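Local coordinates for protein haloacid dehalogenase (Pseudomonas aeruginosa, PDB 3UMC) that probably hydrolyses the carbon-halogen bond of L-2-haloacids, as a haloacid dehalogenase of the HAD-like hydrolase superfamily, at residues V34-A46 with L55-Q67. Residues are numbered along the deposited sequence; the frame is centred on the assembly and turned at random.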
ATOM      1  N   VAL A  34       7.648  -8.774 -13.768  1.00 11.66           N
ATOM      2  CA  VAL A  34       7.401  -8.077 -15.050  1.00 12.03           C
ATOM      3  C   VAL A  34       8.660  -8.016 -15.884  1.00 13.37           C
ATOM      4  O   VAL A  34       9.795  -7.956 -15.381  1.00 14.45           O
ATOM      5  CB  VAL A  34       6.858  -6.621 -14.860  1.00 11.75           C
ATOM      6  CG1 VAL A  34       5.452  -6.617 -14.147  1.00 13.01           C
ATOM      7  CG2 VAL A  34       7.873  -5.775 -14.108  1.00 10.00           C
ATOM      8  N   ASP A  35       8.460  -8.101 -17.182  1.00 14.61           N
ATOM      9  CA  ASP A  35       9.549  -8.126 -18.158  1.00 14.76           C
ATOM     10  C   ASP A  35       9.786  -6.721 -18.619  1.00 16.81           C
ATOM     11  O   ASP A  35       9.204  -6.271 -19.619  1.00 19.24           O
ATOM     12  CB  ASP A  35       9.126  -9.012 -19.328  1.00 15.05           C
ATOM     13  CG  ASP A  35      10.182  -9.137 -20.433  1.00 15.96           C
ATOM     14  OD1 ASP A  35      11.317  -8.568 -20.344  1.00 11.86           O
ATOM     15  OD2 ASP A  35       9.777  -9.814 -21.395  1.00 17.56           O
ATOM     16  N   TRP A  36      10.684  -6.026 -17.935  1.00 18.39           N
ATOM     17  CA  TRP A  36      10.940  -4.637 -18.221  1.00 18.09           C
ATOM     18  C   TRP A  36      11.631  -4.492 -19.601  1.00 18.97           C
ATOM     19  O   TRP A  36      11.324  -3.601 -20.362  1.00 17.52           O
ATOM     20  CB  TRP A  36      11.747  -3.987 -17.078  1.00 17.56           C
ATOM     21  CG  TRP A  36      12.956  -4.690 -16.731  1.00 19.92           C
ATOM     22  CD1 TRP A  36      13.106  -5.703 -15.779  1.00 15.90           C
ATOM     23  CD2 TRP A  36      14.241  -4.517 -17.342  1.00 20.07           C
ATOM     24  NE1 TRP A  36      14.420  -6.152 -15.769  1.00 18.57           N
ATOM     25  CE2 TRP A  36      15.128  -5.455 -16.728  1.00 19.24           C
ATOM     26  CE3 TRP A  36      14.721  -3.695 -18.383  1.00 19.84           C
ATOM     27  CZ2 TRP A  36      16.456  -5.576 -17.119  1.00 19.54           C
ATOM     28  CZ3 TRP A  36      16.053  -3.800 -18.765  1.00 18.91           C
ATOM     29  CH2 TRP A  36      16.905  -4.742 -18.142  1.00 20.62           C
ATOM     30  N   ARG A  37      12.559  -5.387 -19.909  1.00 20.38           N
ATOM     31  CA  ARG A  37      13.382  -5.241 -21.083  1.00 20.42           C
ATOM     32  C   ARG A  37      12.538  -5.276 -22.363  1.00 21.42           C
ATOM     33  O   ARG A  37      12.668  -4.339 -23.214  1.00 20.46           O
ATOM     34  CB  ARG A  37      14.446  -6.328 -21.094  1.00 20.64           C
ATOM     35  CG  ARG A  37      15.336  -6.310 -22.301  1.00 20.18           C
ATOM     36  CD  ARG A  37      16.499  -7.234 -22.128  1.00 21.75           C
ATOM     37  NE  ARG A  37      17.544  -6.950 -23.114  1.00 22.80           N
ATOM     38  CZ  ARG A  37      17.581  -7.467 -24.338  1.00 25.76           C
ATOM     39  NH1 ARG A  37      16.641  -8.283 -24.767  1.00 25.75           N
ATOM     40  NH2 ARG A  37      18.586  -7.152 -25.145  1.00 30.59           N
ATOM     41  N   SER A  38      11.685  -6.301 -22.511  1.00 20.92           N
ATOM     42  CA  SER A  38      10.764  -6.349 -23.670  1.00 23.04           C
ATOM     43  C   SER A  38       9.867  -5.108 -23.772  1.00 23.92           C
ATOM     44  O   SER A  38       9.612  -4.580 -24.892  1.00 23.12           O
ATOM     45  CB  SER A  38       9.816  -7.561 -23.681  1.00 23.11           C
ATOM     46  OG  SER A  38      10.502  -8.787 -23.792  1.00 26.81           O
ATOM     47  N   SER A  39       9.330  -4.674 -22.624  1.00 23.76           N
ATOM     48  CA  SER A  39       8.411  -3.540 -22.607  1.00 23.10           C
ATOM     49  C   SER A  39       9.127  -2.246 -22.978  1.00 23.22           C
ATOM     50  O   SER A  39       8.546  -1.387 -23.646  1.00 23.57           O
ATOM     51  CB  SER A  39       7.756  -3.395 -21.224  1.00 24.00           C
ATOM     52  OG  SER A  39       6.982  -4.549 -20.944  1.00 22.33           O
ATOM     53  N   LEU A  40      10.344  -2.054 -22.524  1.00 22.04           N
ATOM     54  CA  LEU A  40      11.016  -0.856 -22.893  1.00 23.46           C
ATOM     55  C   LEU A  40      11.344  -0.937 -24.402  1.00 24.74           C
ATOM     56  O   LEU A  40      11.114   0.015 -25.128  1.00 25.07           O
ATOM     57  CB  LEU A  40      12.271  -0.608 -22.050  1.00 23.24           C
ATOM     58  CG  LEU A  40      12.032   0.309 -20.837  1.00 24.99           C
ATOM     59  CD1 LEU A  40      10.930  -0.222 -19.847  1.00 21.35           C
ATOM     60  CD2 LEU A  40      13.300   0.537 -20.110  1.00 24.31           C
ATOM     61  N   ILE A  41      11.864  -2.058 -24.881  1.00 25.75           N
ATOM     62  CA  ILE A  41      12.238  -2.166 -26.294  1.00 26.47           C
ATOM     63  C   ILE A  41      11.054  -1.789 -27.154  1.00 29.05           C
ATOM     64  O   ILE A  41      11.159  -0.942 -28.055  1.00 28.30           O
ATOM     65  CB  ILE A  41      12.739  -3.579 -26.670  1.00 25.85           C
ATOM     66  CG1 ILE A  41      14.091  -3.781 -26.070  1.00 25.07           C
ATOM     67  CG2 ILE A  41      12.866  -3.777 -28.176  1.00 25.20           C
ATOM     68  CD1 ILE A  41      14.522  -5.173 -26.129  1.00 26.15           C
ATOM     69  N   GLU A  42       9.928  -2.404 -26.846  1.00 31.07           N
ATOM     70  CA  GLU A  42       8.701  -2.162 -27.552  1.00 33.98           C
ATOM     71  C   GLU A  42       8.306  -0.679 -27.590  1.00 34.94           C
ATOM     72  O   GLU A  42       7.817  -0.190 -28.610  1.00 36.34           O
ATOM     73  CB  GLU A  42       7.622  -2.968 -26.869  1.00 35.45           C
ATOM     74  CG  GLU A  42       6.308  -3.102 -27.629  1.00 40.71           C
ATOM     75  CD  GLU A  42       5.593  -4.441 -27.345  1.00 46.51           C
ATOM     76  OE1 GLU A  42       6.258  -5.400 -26.829  1.00 48.34           O
ATOM     77  OE2 GLU A  42       4.372  -4.526 -27.674  1.00 49.10           O
ATOM     78  N   GLN A  43       8.540   0.040 -26.496  1.00 34.24           N
ATOM     79  CA  GLN A  43       8.071   1.387 -26.398  1.00 34.01           C
ATOM     80  C   GLN A  43       9.020   2.302 -27.214  1.00 34.55           C
ATOM     81  O   GLN A  43       8.586   3.246 -27.858  1.00 33.47           O
ATOM     82  CB  GLN A  43       7.964   1.806 -24.921  1.00 32.92           C
ATOM     83  CG  GLN A  43       6.700   1.261 -24.238  1.00 32.33           C
ATOM     84  CD  GLN A  43       6.617   1.649 -22.760  1.00 29.95           C
ATOM     85  OE1 GLN A  43       5.841   2.527 -22.366  1.00 30.34           O
ATOM     86  NE2 GLN A  43       7.430   1.035 -21.965  1.00 26.20           N
ATOM     87  N   PHE A  44      10.307   2.020 -27.140  1.00 34.84           N
ATOM     88  CA  PHE A  44      11.279   2.662 -28.008  1.00 36.47           C
ATOM     89  C   PHE A  44      10.986   2.541 -29.518  1.00 37.47           C
ATOM     90  O   PHE A  44      11.224   3.502 -30.232  1.00 36.94           O
ATOM     91  CB  PHE A  44      12.682   2.154 -27.740  1.00 35.73           C
ATOM     92  CG  PHE A  44      13.333   2.806 -26.584  1.00 35.93           C
ATOM     93  CD1 PHE A  44      13.631   4.149 -26.619  1.00 36.26           C
ATOM     94  CD2 PHE A  44      13.635   2.077 -25.421  1.00 38.37           C
ATOM     95  CE1 PHE A  44      14.231   4.782 -25.532  1.00 35.37           C
ATOM     96  CE2 PHE A  44      14.244   2.692 -24.341  1.00 36.18           C
ATOM     97  CZ  PHE A  44      14.531   4.059 -24.397  1.00 36.74           C
ATOM     98  N   GLN A  45      10.500   1.382 -29.956  1.00 39.00           N
ATOM     99  CA  GLN A  45      10.158   1.102 -31.360  1.00 40.65           C
ATOM    100  C   GLN A  45       8.871   1.765 -31.826  1.00 41.99           C
ATOM    101  O   GLN A  45       8.691   1.989 -33.024  1.00 41.82           O
ATOM    102  CB  GLN A  45       9.916  -0.395 -31.571  1.00 40.78           C
ATOM    103  CG  GLN A  45      11.127  -1.315 -31.438  1.00 42.68           C
ATOM    104  CD  GLN A  45      10.756  -2.746 -31.726  1.00 43.44           C
ATOM    105  OE1 GLN A  45       9.659  -3.193 -31.387  1.00 47.04           O
ATOM    106  NE2 GLN A  45      11.660  -3.477 -32.348  1.00 46.31           N
ATOM    107  N   ALA A  46       7.917   1.946 -30.910  1.00 43.00           N
ATOM    108  CA  ALA A  46       6.702   2.694 -31.212  1.00 43.84           C
ATOM    109  C   ALA A  46       7.062   4.158 -31.416  1.00 44.57           C
ATOM    110  O   ALA A  46       6.436   4.861 -32.198  1.00 45.12           O
ATOM    111  CB  ALA A  46       5.712   2.548 -30.109  1.00 43.66           C
ATOM    112  N   LEU A  55      15.922   4.225 -34.002  1.00 42.37           N
ATOM    113  CA  LEU A  55      16.507   4.443 -32.685  1.00 40.39           C
ATOM    114  C   LEU A  55      17.172   3.182 -32.254  1.00 38.30           C
ATOM    115  O   LEU A  55      16.737   2.111 -32.634  1.00 39.30           O
ATOM    116  CB  LEU A  55      15.415   4.729 -31.680  1.00 40.87           C
ATOM    117  CG  LEU A  55      14.778   6.096 -31.770  1.00 41.40           C
ATOM    118  CD1 LEU A  55      13.433   6.072 -31.098  1.00 37.67           C
ATOM    119  CD2 LEU A  55      15.748   7.125 -31.166  1.00 43.78           C
ATOM    120  N   PRO A  56      18.212   3.284 -31.444  1.00 36.60           N
ATOM    121  CA  PRO A  56      18.894   2.137 -30.865  1.00 36.43           C
ATOM    122  C   PRO A  56      18.228   1.604 -29.550  1.00 36.79           C
ATOM    123  O   PRO A  56      18.743   1.757 -28.427  1.00 37.19           O
ATOM    124  CB  PRO A  56      20.292   2.664 -30.631  1.00 35.40           C
ATOM    125  CG  PRO A  56      20.078   4.118 -30.321  1.00 36.51           C
ATOM    126  CD  PRO A  56      18.849   4.553 -31.051  1.00 36.45           C
ATOM    127  N   CYS A  57      17.088   0.972 -29.755  1.00 36.58           N
ATOM    128  CA  CYS A  57      16.251   0.433 -28.724  1.00 36.59           C
ATOM    129  C   CYS A  57      16.946  -0.502 -27.761  1.00 35.99           C
ATOM    130  O   CYS A  57      16.879  -0.296 -26.559  1.00 35.63           O
ATOM    131  CB  CYS A  57      15.131  -0.287 -29.416  1.00 36.84           C
ATOM    132  SG  CYS A  57      14.352   0.845 -30.605  1.00 39.61           S
ATOM    133  N   VAL A  58      17.656  -1.504 -28.268  1.00 35.21           N
ATOM    134  CA  VAL A  58      18.233  -2.482 -27.390  1.00 34.48           C
ATOM    135  C   VAL A  58      19.325  -1.873 -26.547  1.00 36.17           C
ATOM    136  O   VAL A  58      19.366  -2.070 -25.331  1.00 35.77           O
ATOM    137  CB  VAL A  58      18.714  -3.727 -28.138  1.00 34.25           C
ATOM    138  CG1 VAL A  58      19.566  -4.577 -27.242  1.00 30.44           C
ATOM    139  CG2 VAL A  58      17.509  -4.517 -28.660  1.00 30.61           C
ATOM    140  N   GLU A  59      20.197  -1.110 -27.189  1.00 36.95           N
ATOM    141  CA  GLU A  59      21.392  -0.590 -26.545  1.00 38.18           C
ATOM    142  C   GLU A  59      21.024   0.428 -25.455  1.00 36.81           C
ATOM    143  O   GLU A  59      21.607   0.399 -24.365  1.00 37.98           O
ATOM    144  CB  GLU A  59      22.344   0.009 -27.627  1.00 39.22           C
ATOM    145  CG  GLU A  59      23.849   0.007 -27.305  1.00 43.86           C
ATOM    146  CD  GLU A  59      24.708   0.655 -28.446  1.00 50.91           C
ATOM    147  OE1 GLU A  59      24.323   0.561 -29.634  1.00 55.13           O
ATOM    148  OE2 GLU A  59      25.757   1.285 -28.153  1.00 55.63           O
ATOM    149  N   LEU A  60      20.060   1.300 -25.755  1.00 35.67           N
ATOM    150  CA  LEU A  60      19.488   2.243 -24.782  1.00 35.30           C
ATOM    151  C   LEU A  60      18.895   1.534 -23.565  1.00 33.64           C
ATOM    152  O   LEU A  60      19.239   1.847 -22.420  1.00 33.84           O
ATOM    153  CB  LEU A  60      18.388   3.082 -25.425  1.00 35.10           C
ATOM    154  CG  LEU A  60      18.867   4.310 -26.175  1.00 38.50           C
ATOM    155  CD1 LEU A  60      17.716   4.936 -26.991  1.00 37.35           C
ATOM    156  CD2 LEU A  60      19.487   5.305 -25.179  1.00 39.69           C
ATOM    157  N   THR A  61      18.022   0.574 -23.838  1.00 32.07           N
ATOM    158  CA  THR A  61      17.358  -0.206 -22.794  1.00 31.03           C
ATOM    159  C   THR A  61      18.381  -0.868 -21.897  1.00 32.59           C
ATOM    160  O   THR A  61      18.313  -0.714 -20.692  1.00 31.53           O
ATOM    161  CB  THR A  61      16.431  -1.221 -23.364  1.00 29.54           C
ATOM    162  OG1 THR A  61      15.397  -0.536 -24.082  1.00 24.34           O
ATOM    163  CG2 THR A  61      15.856  -2.092 -22.251  1.00 29.13           C
ATOM    164  N   ASP A  62      19.358  -1.559 -22.491  1.00 34.31           N
ATOM    165  CA  ASP A  62      20.330  -2.317 -21.726  1.00 35.53           C
ATOM    166  C   ASP A  62      21.304  -1.461 -20.955  1.00 36.31           C
ATOM    167  O   ASP A  62      21.657  -1.773 -19.819  1.00 37.15           O
ATOM    168  CB  ASP A  62      21.053  -3.331 -22.629  1.00 36.20           C
ATOM    169  CG  ASP A  62      20.155  -4.517 -22.983  1.00 37.64           C
ATOM    170  OD1 ASP A  62      19.053  -4.592 -22.360  1.00 34.93           O
ATOM    171  OD2 ASP A  62      20.524  -5.343 -23.879  1.00 36.61           O
ATOM    172  N   ARG A  63      21.757  -0.376 -21.572  1.00 37.56           N
ATOM    173  CA  ARG A  63      22.638   0.544 -20.889  1.00 37.61           C
ATOM    174  C   ARG A  63      21.912   1.290 -19.748  1.00 36.36           C
ATOM    175  O   ARG A  63      22.509   1.567 -18.714  1.00 36.08           O
ATOM    176  CB  ARG A  63      23.235   1.536 -21.901  1.00 38.89           C
ATOM    177  CG  ARG A  63      24.319   0.924 -22.900  1.00 42.57           C
ATOM    178  CD  ARG A  63      25.712   0.781 -22.226  1.00 46.89           C
ATOM    179  NE  ARG A  63      26.139   2.002 -21.531  1.00 49.39           N
ATOM    180  CZ  ARG A  63      26.638   3.086 -22.126  1.00 53.88           C
ATOM    181  NH1 ARG A  63      26.777   3.139 -23.459  1.00 53.98           N
ATOM    182  NH2 ARG A  63      26.992   4.141 -21.379  1.00 54.89           N
ATOM    183  N   TRP A  64      20.647   1.647 -19.957  1.00 34.87           N
ATOM    184  CA  TRP A  64      19.895   2.419 -18.964  1.00 33.87           C
ATOM    185  C   TRP A  64      19.792   1.630 -17.652  1.00 34.98           C
ATOM    186  O   TRP A  64      20.043   2.151 -16.563  1.00 33.58           O
ATOM    187  CB  TRP A  64      18.509   2.713 -19.496  1.00 33.61           C
ATOM    188  CG  TRP A  64      17.778   3.829 -18.840  1.00 28.21           C
ATOM    189  CD1 TRP A  64      18.184   4.597 -17.782  1.00 25.76           C
ATOM    190  CD2 TRP A  64      16.504   4.280 -19.192  1.00 21.19           C
ATOM    191  NE1 TRP A  64      17.231   5.545 -17.492  1.00 22.32           N
ATOM    192  CE2 TRP A  64      16.176   5.348 -18.331  1.00 20.26           C
ATOM    193  CE3 TRP A  64      15.594   3.894 -20.154  1.00 18.61           C
ATOM    194  CZ2 TRP A  64      14.989   6.006 -18.414  1.00 20.72           C
ATOM    195  CZ3 TRP A  64      14.430   4.539 -20.232  1.00 20.28           C
ATOM    196  CH2 TRP A  64      14.122   5.592 -19.394  1.00 21.99           C
ATOM    197  N   ARG A  65      19.506   0.345 -17.792  1.00 36.29           N
ATOM    198  CA  ARG A  65      19.349  -0.536 -16.658  1.00 38.08           C
ATOM    199  C   ARG A  65      20.611  -0.611 -15.821  1.00 39.49           C
ATOM    200  O   ARG A  65      20.540  -0.902 -14.630  1.00 39.98           O
ATOM    201  CB  ARG A  65      18.906  -1.941 -17.124  1.00 38.03           C
ATOM    202  CG  ARG A  65      18.702  -2.978 -15.998  1.00 37.58           C
ATOM    203  CD  ARG A  65      17.774  -2.472 -14.919  1.00 38.02           C
ATOM    204  NE  ARG A  65      17.364  -3.507 -13.975  1.00 37.57           N
ATOM    205  CZ  ARG A  65      16.490  -3.316 -12.998  1.00 39.22           C
ATOM    206  NH1 ARG A  65      15.962  -2.118 -12.786  1.00 40.15           N
ATOM    207  NH2 ARG A  65      16.167  -4.315 -12.190  1.00 40.53           N
ATOM    208  N   GLN A  66      21.762  -0.353 -16.424  1.00 42.23           N
ATOM    209  CA  GLN A  66      23.035  -0.367 -15.675  1.00 44.72           C
ATOM    210  C   GLN A  66      23.576   0.999 -15.232  1.00 46.35           C
ATOM    211  O   GLN A  66      24.439   1.051 -14.359  1.00 47.42           O
ATOM    212  CB  GLN A  66      24.104  -1.059 -16.520  1.00 45.07           C
ATOM    213  CG  GLN A  66      23.770  -2.487 -16.884  1.00 45.51           C
ATOM    214  CD  GLN A  66      23.496  -3.338 -15.666  1.00 44.32           C
ATOM    215  OE1 GLN A  66      22.561  -4.154 -15.661  1.00 40.71           O
ATOM    216  NE2 GLN A  66      24.306  -3.146 -14.607  1.00 46.35           N
ATOM    217  N   GLN A  67      23.092   2.078 -15.837  1.00 48.21           N
ATOM    218  CA  GLN A  67      23.766   3.400 -15.787  1.00 50.74           C
ATOM    219  C   GLN A  67      23.632   4.102 -14.447  1.00 51.73           C
ATOM    220  O   GLN A  67      24.541   4.880 -14.033  1.00 52.17           O
ATOM    221  CB  GLN A  67      23.210   4.323 -16.881  1.00 51.17           C
ATOM    222  CG  GLN A  67      23.784   5.752 -16.959  1.00 54.99           C
ATOM    223  CD  GLN A  67      25.036   5.918 -17.851  1.00 59.16           C
ATOM    224  OE1 GLN A  67      25.498   4.981 -18.532  1.00 61.26           O
ATOM    225  NE2 GLN A  67      25.575   7.143 -17.855  1.00 60.11           N
TER
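Phe-44 lays one ring face over CB of Leu-60 and sits as a knob among Leu-60, Cys-57, Thr-61 and Trp-64. This is knobs-into-holes packing between residues 36-46 of helix 36-50 and helix 57-67, whose N-to-C directions there differ by 137°. Both are consistent with the helical cap that L-2-haloacid dehalogenases insert after the first strand of the Rossmann-like core. Thr-61 is the answering knob, held among Arg-37, Leu-40, Ile-41 and Phe-44. Its OG1 lies beside the backbone N (chi1 -63°) and donates to Cys-57 O at 2.9 Å, satisfying a buried hydroxyl. The same torsion sets CG2 at the ring edge of Trp-36, 3.9 Å from CZ3. Arg-65 crosses one face of Trp-36. Its CG comes within 3.3 Å of Trp-36 CH2, its CD makes a CH-pi contact with the six-membered ring, and its guanidinium a cation-pi contact with the five-membered ring. Glu-221 accepts from Trp-36 NE1. Cys-57 SG packs 3.6 Å from Phe-44 CB. Beyond the pair, Phe-115 meets Phe-44 edge-to-face, and Trp-64 donates to His-89 O. At the partly exposed flank, extended Arg-37 grips Asp-62 side-on, with the two planes nearly coplanar. NE reaches OD1 and NH2 reaches OD2, and each oxygen uses its syn lone pair. The Arg-37 NH2 to Asp-62 OD2 bond is 2.9 Å long and nearly straight at 169°.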